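Local coordinates for maleate cis-trans isomerase (Pseudomonas putida, PDB 4FQ5), which probably catalyses the cis-trans isomerisation of maleate to fumarate by acting on its C2-C3 double bond, at residues G31-S36 with L89-A94; A47-R52 with A251-L256; D170-R173 with E178-D181. The protein carries 1 engineered substitution. One frame throughout, in Å; residues are numbered along the deposited sequence.

From the N terminus, strand 27-35 opens contact 1 and the following helix, 41-52, opens contact 2. Contact 1 closes first, when helix 84-92 comes back against the strand; contact 2 stays open until helix 244-255, near the end of the modelled chain, so the two cross. They also touch, where Met252 CE packs on Gly31 O at 3.7 Å. Contacts 1 and 2 thus bind helices to and around the sheet that contains strand 27-35. Contact 3 is a short loop nested inside the long one of contact 2; it joins helix 162-174 to strand 178-184 in the other parallel sheet, its centre about 30 Å from that of contact 1.

Contact 1 of 3, residues G31-S36 with L89-A94; sequences GQIVPS and LELSDA
An apolar contact of helix on sheet joins Leu91 of helix 84-92 to Gly31, Gln32 and Ile33 of strand 27-35, all four residues being buried in the assembly. One methyl does nearly all the work. Leu91 is extended beyond CB (chi2 171°), which carries CD1 forward on to the strand. There it lies over the backbone, 3.6 Å from Gln32 O and 4.0 Å from Gly31 C, and meets one side chain of the strand, Ile33, whose CG1 is 3.7 Å from Leu91 CD1. The two side chains cross obliquely, and Ile33 presents the flank of its chain. Gly31 has no side chain to stand between the elements, and helix and strand approach to 6.2 Å between Gly31 CA and Leu91 CA. Gln32 contributes its peptide group alone, since its side chain leaves from the other face of the sheet and packs on Met41 and Ile45 of helix 41-52. The strand runs on to Pro35, which lines the maleate pocket. Beyond Leu91, Asp93 makes a salt bridge to Arg68 of the second subunit and a hydrogen bond to Ser36 of that subunit, which places the chain just beyond Leu91 at the interface with the second subunit. Strand 27-35 itself is an inner strand, hydrogen-bonded to 59-67 on one side and 98-101 on the other, with helices 84-92 and 41-52 on its two faces.

Contact 2 of 3, residues A47-R52 with A251-L256; sequences ALLKAR and AMLTAL
Leu253 of helix 244-255 packs against Leu49 and Arg52, one turn apart on helix 41-52, a helix-to-helix contact between elements far apart in sequence. Along the second segment, Ala251 comes first; its carbonyl oxygen accepts both Ala255 N and, at 2.8 Å, Thr254 OG1, the two donors approaching from the same face of the carbonyl plane. Met252 packs on Val30 of strand 27-35. Leu253 then carries the contact with its branched end. Its CD1 is 4.1 Å from Leu49 CD1, and the same methyl lies 4.0 Å from Arg52 CD. Arg52, extended from CG to NE, runs alongside Leu253 in the reverse sense, bringing NE to 3.9 Å from Leu253 CG. Both leucines have nearly eclipsed chi2 angles, 10° in Leu253 and 18° in Leu49, so the placing of their methyls deserves caution. Leu256, where the helical backbone ends, rests on Val28. Leu49 also packs on Phe60 and Phe62 of strand 59-67, and Arg52 on Phe60. The charged end of Arg52 forms a salt bridge to Glu58 and a hydrogen bond to Pro259 O. Between the helices the attraction is therefore essentially dispersive, with Arg52 CD and the adjoining NE lying against the leucine, and the polar group paired outside the two segments.

Contact 3 of 3, residues D170-R173 with E178-D181; sequences DYIR and EVGD
Arg173 and Val179 share a water molecule, which accepts a hydrogen bond of 2.8 Å from Arg173 NE and another of the same length from Val179 N. Beside this bridge the arginine makes a direct bond, Arg173 NH2 to Val179 O at 3.0 Å, nearly straight at 164°. The carbonyl oxygen lies at the edge of the guanidinium group and close to its plane, whereas the donor sits tilted from the plane of the carbonyl. One side chain thus addresses both polar backbone atoms of Val179, the N-H through water and the C=O directly, and the two links together restrict rotation of the guanidinium group. A third, weaker influence is the long ion pair of Arg173 NH1 with Asp170 OD1, 3.9 Å apart and one helical turn back.

Packing accompanies these bonds. The arginine chain, extended from CG to NE, crosses Val179 at about a right angle, with NE in van der Waals approach to Val179 CB at 3.8 Å. In Ile172, chi1 of -65° sets CG2 anti to the backbone N, and this branch meets Val179 CG2 at 3.8 Å. The same valine methyl is 4.0 Å from Arg173 CG, so it touches two consecutive helix residues.

The helix and strand are the last two elements of a beta-alpha-beta crossover, strand 153-158, helix 162-174 and strand 178-184. Within the chain 178-184 is an outermost strand; Glu178 and Gly180 bond to Val154 of the inner strand, while Arg173 and its water serve the alternate residue, Val179. Earlier in the helix, Tyr171 OH hydrogen-bonds to His115, and a salt bridge from Glu178 to Arg153 ties together the beginnings of the two neighbouring strands.

Contact 1 of 3, residues G31-S36 with L89-A94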
ATOM      1  N   GLY A  31      16.566   8.755  -8.480  1.00 24.25           N
ATOM      2  CA  GLY A  31      16.616  10.100  -9.054  1.00 23.51           C
ATOM      3  C   GLY A  31      16.113  10.073 -10.479  1.00 23.59           C
ATOM      4  O   GLY A  31      16.426   9.148 -11.228  1.00 23.29           O
ATOM      5  N   GLN A  32      15.318  11.076 -10.853  1.00 23.36           N
ATOM      6  CA  GLN A  32      14.779  11.150 -12.208  1.00 23.77           C
ATOM      7  C   GLN A  32      15.026  12.512 -12.851  1.00 23.18           C
ATOM      8  O   GLN A  32      14.609  13.540 -12.322  1.00 22.65           O
ATOM      9  CB  GLN A  32      13.283  10.796 -12.228  1.00 24.24           C
ATOM     10  CG  GLN A  32      12.981   9.431 -11.617  1.00 25.71           C
ATOM     11  CD  GLN A  32      11.685   8.828 -12.120  1.00 27.41           C
ATOM     12  OE1 GLN A  32      10.599   9.122 -11.602  1.00 27.63           O
ATOM     13  NE2 GLN A  32      11.794   7.955 -13.118  1.00 27.56           N
ATOM     14  N   ILE A  33      15.715  12.509 -13.992  1.00 22.95           N
ATOM     15  CA  ILE A  33      15.871  13.731 -14.795  1.00 23.04           C
ATOM     16  C   ILE A  33      14.726  13.771 -15.806  1.00 22.54           C
ATOM     17  O   ILE A  33      14.707  12.990 -16.753  1.00 22.77           O
ATOM     18  CB  ILE A  33      17.239  13.776 -15.527  1.00 23.43           C
ATOM     19  CG1 ILE A  33      18.396  13.672 -14.522  1.00 24.15           C
ATOM     20  CG2 ILE A  33      17.354  15.041 -16.377  1.00 23.61           C
ATOM     21  CD1 ILE A  33      19.752  13.420 -15.158  1.00 24.67           C
ATOM     22  N   VAL A  34      13.772  14.678 -15.599  1.00 22.95           N
ATOM     23  CA  VAL A  34      12.545  14.688 -16.404  1.00 23.04           C
ATOM     24  C   VAL A  34      12.351  16.010 -17.144  1.00 23.48           C
ATOM     25  O   VAL A  34      12.708  17.068 -16.617  1.00 23.69           O
ATOM     26  CB  VAL A  34      11.272  14.364 -15.562  1.00 23.41           C
ATOM     27  CG1 VAL A  34      11.403  13.014 -14.867  1.00 23.43           C
ATOM     28  CG2 VAL A  34      10.984  15.448 -14.531  1.00 23.82           C
ATOM     29  N   PRO A  35      11.778  15.953 -18.367  1.00 23.50           N
ATOM     30  CA  PRO A  35      11.312  17.181 -19.010  1.00 23.65           C
ATOM     31  C   PRO A  35      10.361  17.913 -18.073  1.00 23.87           C
ATOM     32  O   PRO A  35       9.592  17.270 -17.356  1.00 24.04           O
ATOM     33  CB  PRO A  35      10.555  16.666 -20.241  1.00 23.70           C
ATOM     34  CG  PRO A  35      11.218  15.373 -20.565  1.00 23.12           C
ATOM     35  CD  PRO A  35      11.577  14.770 -19.231  1.00 23.15           C
ATOM     36  N   SER A  36      10.416  19.241 -18.057  1.00 24.69           N
ATOM     37  CA  SER A  36       9.615  20.013 -17.100  1.00 24.74           C
ATOM     38  C   SER A  36       8.104  19.720 -17.213  1.00 25.26           C
ATOM     39  O   SER A  36       7.395  19.662 -16.199  1.00 24.65           O
ATOM     40  CB  SER A  36       9.881  21.508 -17.262  1.00 25.74           C
ATOM     41  OG  SER A  36       9.464  21.962 -18.540  1.00 26.38           O
ATOM     42  N   LEU A  89      23.961  17.193 -11.441  1.00 27.66           N
ATOM     43  CA  LEU A  89      24.514  17.871 -10.265  1.00 28.23           C
ATOM     44  C   LEU A  89      23.445  18.029  -9.187  1.00 28.00           C
ATOM     45  O   LEU A  89      23.697  17.763  -8.015  1.00 29.08           O
ATOM     46  CB  LEU A  89      25.094  19.249 -10.626  1.00 28.70           C
ATOM     47  CG  LEU A  89      26.459  19.288 -11.326  1.00 29.53           C
ATOM     48  CD1 LEU A  89      26.697  20.632 -12.006  1.00 29.90           C
ATOM     49  CD2 LEU A  89      27.591  18.965 -10.355  1.00 30.07           C
ATOM     50  N   GLU A  90      22.253  18.456  -9.594  1.00 27.84           N
ATOM     51  CA  GLU A  90      21.140  18.637  -8.664  1.00 28.11           C
ATOM     52  C   GLU A  90      20.785  17.349  -7.920  1.00 27.47           C
ATOM     53  O   GLU A  90      20.605  17.356  -6.700  1.00 27.86           O
ATOM     54  CB  GLU A  90      19.913  19.234  -9.376  1.00 27.92           C
ATOM     55  CG  GLU A  90      20.076  20.717  -9.689  1.00 29.50           C
ATOM     56  CD  GLU A  90      18.955  21.312 -10.531  1.00 30.36           C
ATOM     57  OE1 GLU A  90      17.964  20.613 -10.833  1.00 30.29           O
ATOM     58  OE2 GLU A  90      19.070  22.504 -10.893  1.00 30.60           O
ATOM     59  N   LEU A  91      20.726  16.242  -8.650  1.00 26.69           N
ATOM     60  CA  LEU A  91      20.313  14.974  -8.058  1.00 26.16           C
ATOM     61  C   LEU A  91      21.431  14.281  -7.286  1.00 26.44           C
ATOM     62  O   LEU A  91      21.158  13.604  -6.290  1.00 26.99           O
ATOM     63  CB  LEU A  91      19.686  14.048  -9.114  1.00 25.18           C
ATOM     64  CG  LEU A  91      18.317  14.516  -9.641  1.00 24.81           C
ATOM     65  CD1 LEU A  91      17.873  13.672 -10.825  1.00 24.65           C
ATOM     66  CD2 LEU A  91      17.260  14.502  -8.540  1.00 24.47           C
ATOM     67  N   SER A  92      22.682  14.451  -7.718  1.00 25.73           N
ATOM     68  CA  SER A  92      23.802  13.883  -6.959  1.00 25.88           C
ATOM     69  C   SER A  92      24.097  14.657  -5.663  1.00 26.31           C
ATOM     70  O   SER A  92      24.705  14.106  -4.750  1.00 27.15           O
ATOM     71  CB  SER A  92      25.064  13.668  -7.816  1.00 25.72           C
ATOM     72  OG  SER A  92      25.473  14.848  -8.477  1.00 25.80           O
ATOM     73  N   ASP A  93      23.640  15.909  -5.574  1.00 26.29           N
ATOM     74  CA  ASP A  93      23.637  16.641  -4.298  1.00 27.04           C
ATOM     75  C   ASP A  93      22.832  15.894  -3.227  1.00 27.59           C
ATOM     76  O   ASP A  93      23.073  16.064  -2.030  1.00 28.85           O
ATOM     77  CB  ASP A  93      23.040  18.044  -4.464  1.00 26.93           C
ATOM     78  CG  ASP A  93      24.019  19.059  -5.072  1.00 27.92           C
ATOM     79  OD1 ASP A  93      25.177  18.722  -5.386  1.00 27.90           O
ATOM     80  OD2 ASP A  93      23.604  20.225  -5.240  1.00 28.43           O
ATOM     81  N   ALA A  94      21.871  15.082  -3.671  1.00 26.94           N
ATOM     82  CA  ALA A  94      21.027  14.278  -2.794  1.00 27.15           C
ATOM     83  C   ALA A  94      21.529  12.839  -2.602  1.00 27.65           C
ATOM     84  O   ALA A  94      20.900  12.065  -1.878  1.00 27.81           O
ATOM     85  CB  ALA A  94      19.595  14.262  -3.329  1.00 26.52           C
TER

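Contact 2 of 3, residues A47-R52 with A251-L256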
ATOM      1  N   ALA A  47       4.531   4.094  -9.676  1.00 22.16           N
ATOM      2  CA  ALA A  47       3.498   3.054  -9.703  1.00 23.17           C
ATOM      3  C   ALA A  47       4.136   1.655  -9.746  1.00 23.82           C
ATOM      4  O   ALA A  47       3.785   0.807  -8.938  1.00 25.28           O
ATOM      5  CB  ALA A  47       2.541   3.253 -10.873  1.00 22.42           C
ATOM      6  N   LEU A  48       5.083   1.442 -10.666  1.00 23.76           N
ATOM      7  CA  LEU A  48       5.789   0.159 -10.806  1.00 24.54           C
ATOM      8  C   LEU A  48       6.500  -0.276  -9.526  1.00 24.89           C
ATOM      9  O   LEU A  48       6.381  -1.429  -9.097  1.00 25.08           O
ATOM     10  CB  LEU A  48       6.821   0.210 -11.941  1.00 24.88           C
ATOM     11  CG  LEU A  48       6.562  -0.265 -13.383  1.00 26.05           C
ATOM     12  CD1 LEU A  48       5.400  -1.242 -13.527  1.00 25.92           C
ATOM     13  CD2 LEU A  48       6.461   0.884 -14.371  1.00 26.79           C
ATOM     14  N   LEU A  49       7.250   0.646  -8.929  1.00 24.82           N
ATOM     15  CA  LEU A  49       8.050   0.337  -7.751  1.00 25.99           C
ATOM     16  C   LEU A  49       7.182   0.152  -6.496  1.00 26.18           C
ATOM     17  O   LEU A  49       7.548  -0.601  -5.594  1.00 26.01           O
ATOM     18  CB  LEU A  49       9.151   1.395  -7.564  1.00 25.84           C
ATOM     19  CG  LEU A  49      10.565   1.112  -8.118  1.00 27.19           C
ATOM     20  CD1 LEU A  49      10.652   0.007  -9.164  1.00 27.21           C
ATOM     21  CD2 LEU A  49      11.280   2.366  -8.612  1.00 26.42           C
ATOM     22  N   LYS A  50       6.036   0.830  -6.462  1.00 26.70           N
ATOM     23  CA  LYS A  50       5.010   0.626  -5.431  1.00 28.45           C
ATOM     24  C   LYS A  50       4.473  -0.804  -5.496  1.00 27.51           C
ATOM     25  O   LYS A  50       4.302  -1.463  -4.463  1.00 27.22           O
ATOM     26  CB  LYS A  50       3.843   1.590  -5.647  1.00 30.90           C
ATOM     27  CG  LYS A  50       3.285   2.226  -4.388  1.00 35.40           C
ATOM     28  CD  LYS A  50       3.701   3.691  -4.282  1.00 37.81           C
ATOM     29  CE  LYS A  50       5.212   3.853  -4.148  1.00 39.55           C
ATOM     30  NZ  LYS A  50       5.717   4.998  -4.960  1.00 40.69           N
ATOM     31  N   ALA A  51       4.194  -1.268  -6.716  1.00 26.09           N
ATOM     32  CA  ALA A  51       3.807  -2.661  -6.948  1.00 25.57           C
ATOM     33  C   ALA A  51       4.913  -3.619  -6.508  1.00 25.25           C
ATOM     34  O   ALA A  51       4.630  -4.665  -5.916  1.00 24.13           O
ATOM     35  CB  ALA A  51       3.428  -2.893  -8.411  1.00 24.94           C
ATOM     36  N   ARG A  52       6.173  -3.255  -6.775  1.00 25.18           N
ATOM     37  CA  ARG A  52       7.304  -4.096  -6.370  1.00 25.75           C
ATOM     38  C   ARG A  52       7.371  -4.271  -4.842  1.00 26.51           C
ATOM     39  O   ARG A  52       7.764  -5.336  -4.350  1.00 26.71           O
ATOM     40  CB  ARG A  52       8.634  -3.558  -6.897  1.00 25.19           C
ATOM     41  CG  ARG A  52       9.780  -4.548  -6.749  1.00 25.18           C
ATOM     42  CD  ARG A  52      11.133  -3.925  -7.057  1.00 24.77           C
ATOM     43  NE  ARG A  52      12.192  -4.934  -7.026  1.00 25.25           N
ATOM     44  CZ  ARG A  52      12.893  -5.271  -5.943  1.00 25.79           C
ATOM     45  NH1 ARG A  52      12.664  -4.672  -4.768  1.00 25.51           N
ATOM     46  NH2 ARG A  52      13.834  -6.204  -6.038  1.00 25.74           N
ATOM     47  N   ALA A 251      16.024  -1.391 -15.974  1.00 25.05           N
ATOM     48  CA  ALA A 251      17.448  -1.037 -15.977  1.00 26.12           C
ATOM     49  C   ALA A 251      17.940  -0.475 -14.639  1.00 26.30           C
ATOM     50  O   ALA A 251      19.040  -0.798 -14.201  1.00 27.25           O
ATOM     51  CB  ALA A 251      17.769  -0.085 -17.124  1.00 25.36           C
ATOM     52  N   MET A 252      17.118   0.344 -13.988  1.00 26.97           N
ATOM     53  CA  MET A 252      17.442   0.856 -12.655  1.00 27.97           C
ATOM     54  C   MET A 252      17.589  -0.280 -11.639  1.00 27.98           C
ATOM     55  O   MET A 252      18.572  -0.333 -10.893  1.00 26.90           O
ATOM     56  CB  MET A 252      16.375   1.841 -12.178  1.00 28.73           C
ATOM     57  CG  MET A 252      16.451   3.226 -12.789  1.00 30.02           C
ATOM     58  SD  MET A 252      15.015   4.203 -12.302  1.00 33.36           S
ATOM     59  CE  MET A 252      15.586   5.833 -12.741  1.00 30.84           C
ATOM     60  N   LEU A 253      16.608  -1.182 -11.616  1.00 27.63           N
ATOM     61  CA  LEU A 253      16.652  -2.350 -10.736  1.00 28.63           C
ATOM     62  C   LEU A 253      17.900  -3.208 -10.989  1.00 29.38           C
ATOM     63  O   LEU A 253      18.603  -3.585 -10.045  1.00 29.55           O
ATOM     64  CB  LEU A 253      15.385  -3.191 -10.902  1.00 28.00           C
ATOM     65  CG  LEU A 253      14.197  -3.151  -9.924  1.00 28.57           C
ATOM     66  CD1 LEU A 253      14.221  -2.053  -8.865  1.00 27.50           C
ATOM     67  CD2 LEU A 253      12.888  -3.158 -10.706  1.00 27.61           C
ATOM     68  N   THR A 254      18.184  -3.496 -12.259  1.00 29.75           N
ATOM     69  CA  THR A 254      19.350  -4.317 -12.600  1.00 31.83           C
ATOM     70  C   THR A 254      20.661  -3.624 -12.201  1.00 32.17           C
ATOM     71  O   THR A 254      21.604  -4.281 -11.749  1.00 31.61           O
ATOM     72  CB  THR A 254      19.395  -4.704 -14.093  1.00 33.07           C
ATOM     73  OG1 THR A 254      19.459  -3.523 -14.896  1.00 35.24           O
ATOM     74  CG2 THR A 254      18.170  -5.505 -14.487  1.00 32.80           C
ATOM     75  N   ALA A 255      20.706  -2.298 -12.347  1.00 32.10           N
ATOM     76  CA  ALA A 255      21.907  -1.536 -11.998  1.00 33.49           C
ATOM     77  C   ALA A 255      22.157  -1.566 -10.493  1.00 34.30           C
ATOM     78  O   ALA A 255      23.282  -1.379 -10.045  1.00 35.28           O
ATOM     79  CB  ALA A 255      21.797  -0.100 -12.497  1.00 32.64           C
ATOM     80  N   LEU A 256      21.096  -1.808  -9.723  1.00 34.84           N
ATOM     81  CA  LEU A 256      21.191  -1.891  -8.271  1.00 35.64           C
ATOM     82  C   LEU A 256      21.289  -3.327  -7.780  1.00 36.76           C
ATOM     83  O   LEU A 256      21.171  -3.577  -6.580  1.00 36.45           O
ATOM     84  CB  LEU A 256      19.990  -1.212  -7.618  1.00 35.42           C
ATOM     85  CG  LEU A 256      19.914   0.303  -7.799  1.00 35.57           C
ATOM     86  CD1 LEU A 256      18.539   0.796  -7.394  1.00 35.38           C
ATOM     87  CD2 LEU A 256      21.024   1.018  -7.028  1.00 36.10           C
TER

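Contact 3 of 3, residues D170-R173 with E178-D181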
ATOM      1  N   ASP A 170      15.325   4.611 -36.778  1.00 36.31           N
ATOM      2  CA  ASP A 170      16.679   4.492 -37.331  1.00 37.75           C
ATOM      3  C   ASP A 170      17.742   4.253 -36.251  1.00 35.99           C
ATOM      4  O   ASP A 170      18.696   3.506 -36.476  1.00 35.41           O
ATOM      5  CB  ASP A 170      17.037   5.712 -38.183  1.00 40.90           C
ATOM      6  CG  ASP A 170      16.295   5.740 -39.514  1.00 45.90           C
ATOM      7  OD1 ASP A 170      15.551   4.777 -39.835  1.00 48.05           O
ATOM      8  OD2 ASP A 170      16.456   6.738 -40.254  1.00 49.64           O
ATOM      9  N   TYR A 171      17.560   4.870 -35.081  1.00 34.51           N
ATOM     10  CA  TYR A 171      18.459   4.653 -33.939  1.00 33.07           C
ATOM     11  C   TYR A 171      18.411   3.192 -33.483  1.00 32.87           C
ATOM     12  O   TYR A 171      19.454   2.561 -33.244  1.00 33.04           O
ATOM     13  CB  TYR A 171      18.090   5.596 -32.781  1.00 31.60           C
ATOM     14  CG  TYR A 171      19.169   5.775 -31.726  1.00 30.79           C
ATOM     15  CD1 TYR A 171      19.954   6.929 -31.697  1.00 30.78           C
ATOM     16  CD2 TYR A 171      19.389   4.801 -30.748  1.00 30.22           C
ATOM     17  CE1 TYR A 171      20.934   7.104 -30.731  1.00 30.68           C
ATOM     18  CE2 TYR A 171      20.367   4.961 -29.779  1.00 30.20           C
ATOM     19  CZ  TYR A 171      21.135   6.114 -29.774  1.00 30.57           C
ATOM     20  OH  TYR A 171      22.104   6.268 -28.817  1.00 30.76           O
ATOM     21  N   ILE A 172      17.197   2.656 -33.375  1.00 32.63           N
ATOM     22  CA  ILE A 172      16.985   1.273 -32.952  1.00 32.58           C
ATOM     23  C   ILE A 172      17.577   0.294 -33.974  1.00 33.48           C
ATOM     24  O   ILE A 172      18.272  -0.661 -33.608  1.00 33.09           O
ATOM     25  CB  ILE A 172      15.482   0.987 -32.711  1.00 32.40           C
ATOM     26  CG1 ILE A 172      14.961   1.832 -31.536  1.00 31.82           C
ATOM     27  CG2 ILE A 172      15.254  -0.490 -32.433  1.00 32.23           C
ATOM     28  CD1 ILE A 172      13.458   2.008 -31.512  1.00 31.42           C
ATOM     29  N   ARG A 173      17.311   0.553 -35.252  1.00 34.45           N
ATOM     30  CA  ARG A 173      17.885  -0.235 -36.338  1.00 35.95           C
ATOM     31  C   ARG A 173      19.413  -0.204 -36.301  1.00 35.95           C
ATOM     32  O   ARG A 173      20.058  -1.237 -36.470  1.00 36.71           O
ATOM     33  CB  ARG A 173      17.350   0.243 -37.695  1.00 36.62           C
ATOM     34  CG  ARG A 173      15.889  -0.109 -37.934  1.00 37.25           C
ATOM     35  CD  ARG A 173      15.382   0.416 -39.273  1.00 38.21           C
ATOM     36  NE  ARG A 173      14.062  -0.137 -39.590  1.00 39.05           N
ATOM     37  CZ  ARG A 173      13.130   0.487 -40.310  1.00 39.35           C
ATOM     38  NH1 ARG A 173      13.354   1.697 -40.801  1.00 40.16           N
ATOM     39  NH2 ARG A 173      11.962  -0.098 -40.533  1.00 39.82           N
ATOM     40  N   GLU A 178      15.874  -4.905 -35.545  1.00 40.48           N
ATOM     41  CA  GLU A 178      14.946  -4.658 -36.646  1.00 40.86           C
ATOM     42  C   GLU A 178      13.671  -3.989 -36.160  1.00 39.50           C
ATOM     43  O   GLU A 178      13.203  -4.257 -35.054  1.00 38.74           O
ATOM     44  CB  GLU A 178      14.608  -5.960 -37.372  1.00 43.45           C
ATOM     45  CG  GLU A 178      15.750  -6.516 -38.209  1.00 46.23           C
ATOM     46  CD  GLU A 178      15.369  -7.784 -38.956  1.00 49.14           C
ATOM     47  OE1 GLU A 178      14.171  -7.980 -39.259  1.00 50.76           O
ATOM     48  OE2 GLU A 178      16.275  -8.589 -39.246  1.00 51.79           O
ATOM     49  N   VAL A 179      13.128  -3.100 -36.985  1.00 38.64           N
ATOM     50  CA  VAL A 179      11.828  -2.507 -36.716  1.00 37.99           C
ATOM     51  C   VAL A 179      10.873  -2.869 -37.847  1.00 39.52           C
ATOM     52  O   VAL A 179      11.136  -2.573 -39.015  0.50 38.29           O
ATOM     53  CB  VAL A 179      11.897  -0.973 -36.542  1.00 37.17           C
ATOM     54  CG1 VAL A 179      10.515  -0.400 -36.269  1.00 36.54           C
ATOM     55  CG2 VAL A 179      12.842  -0.596 -35.409  1.00 36.61           C
ATOM     56  N   GLY A 180       9.773  -3.528 -37.483  1.00 40.22           N
ATOM     57  CA  GLY A 180       8.669  -3.768 -38.405  1.00 41.60           C
ATOM     58  C   GLY A 180       7.720  -2.587 -38.397  1.00 42.23           C
ATOM     59  O   GLY A 180       8.138  -1.439 -38.550  1.00 43.50           O
ATOM     60  N   ASP A 181       6.437  -2.867 -38.211  1.00 42.95           N
ATOM     61  CA  ASP A 181       5.428  -1.822 -38.134  1.00 42.92           C
ATOM     62  C   ASP A 181       5.741  -0.812 -37.038  1.00 41.45           C
ATOM     63  O   ASP A 181       6.208  -1.176 -35.958  1.00 39.18           O
ATOM     64  CB  ASP A 181       4.051  -2.433 -37.871  1.00 45.79           C
ATOM     65  CG  ASP A 181       3.304  -2.771 -39.146  1.00 49.44           C
ATOM     66  OD1 ASP A 181       2.118  -2.395 -39.242  1.00 51.85           O
ATOM     67  OD2 ASP A 181       3.897  -3.403 -40.050  1.00 51.14           O
TER
HETATM   68  O   HOH W   1      14.389  -2.930 -39.435  1.00 31.42           O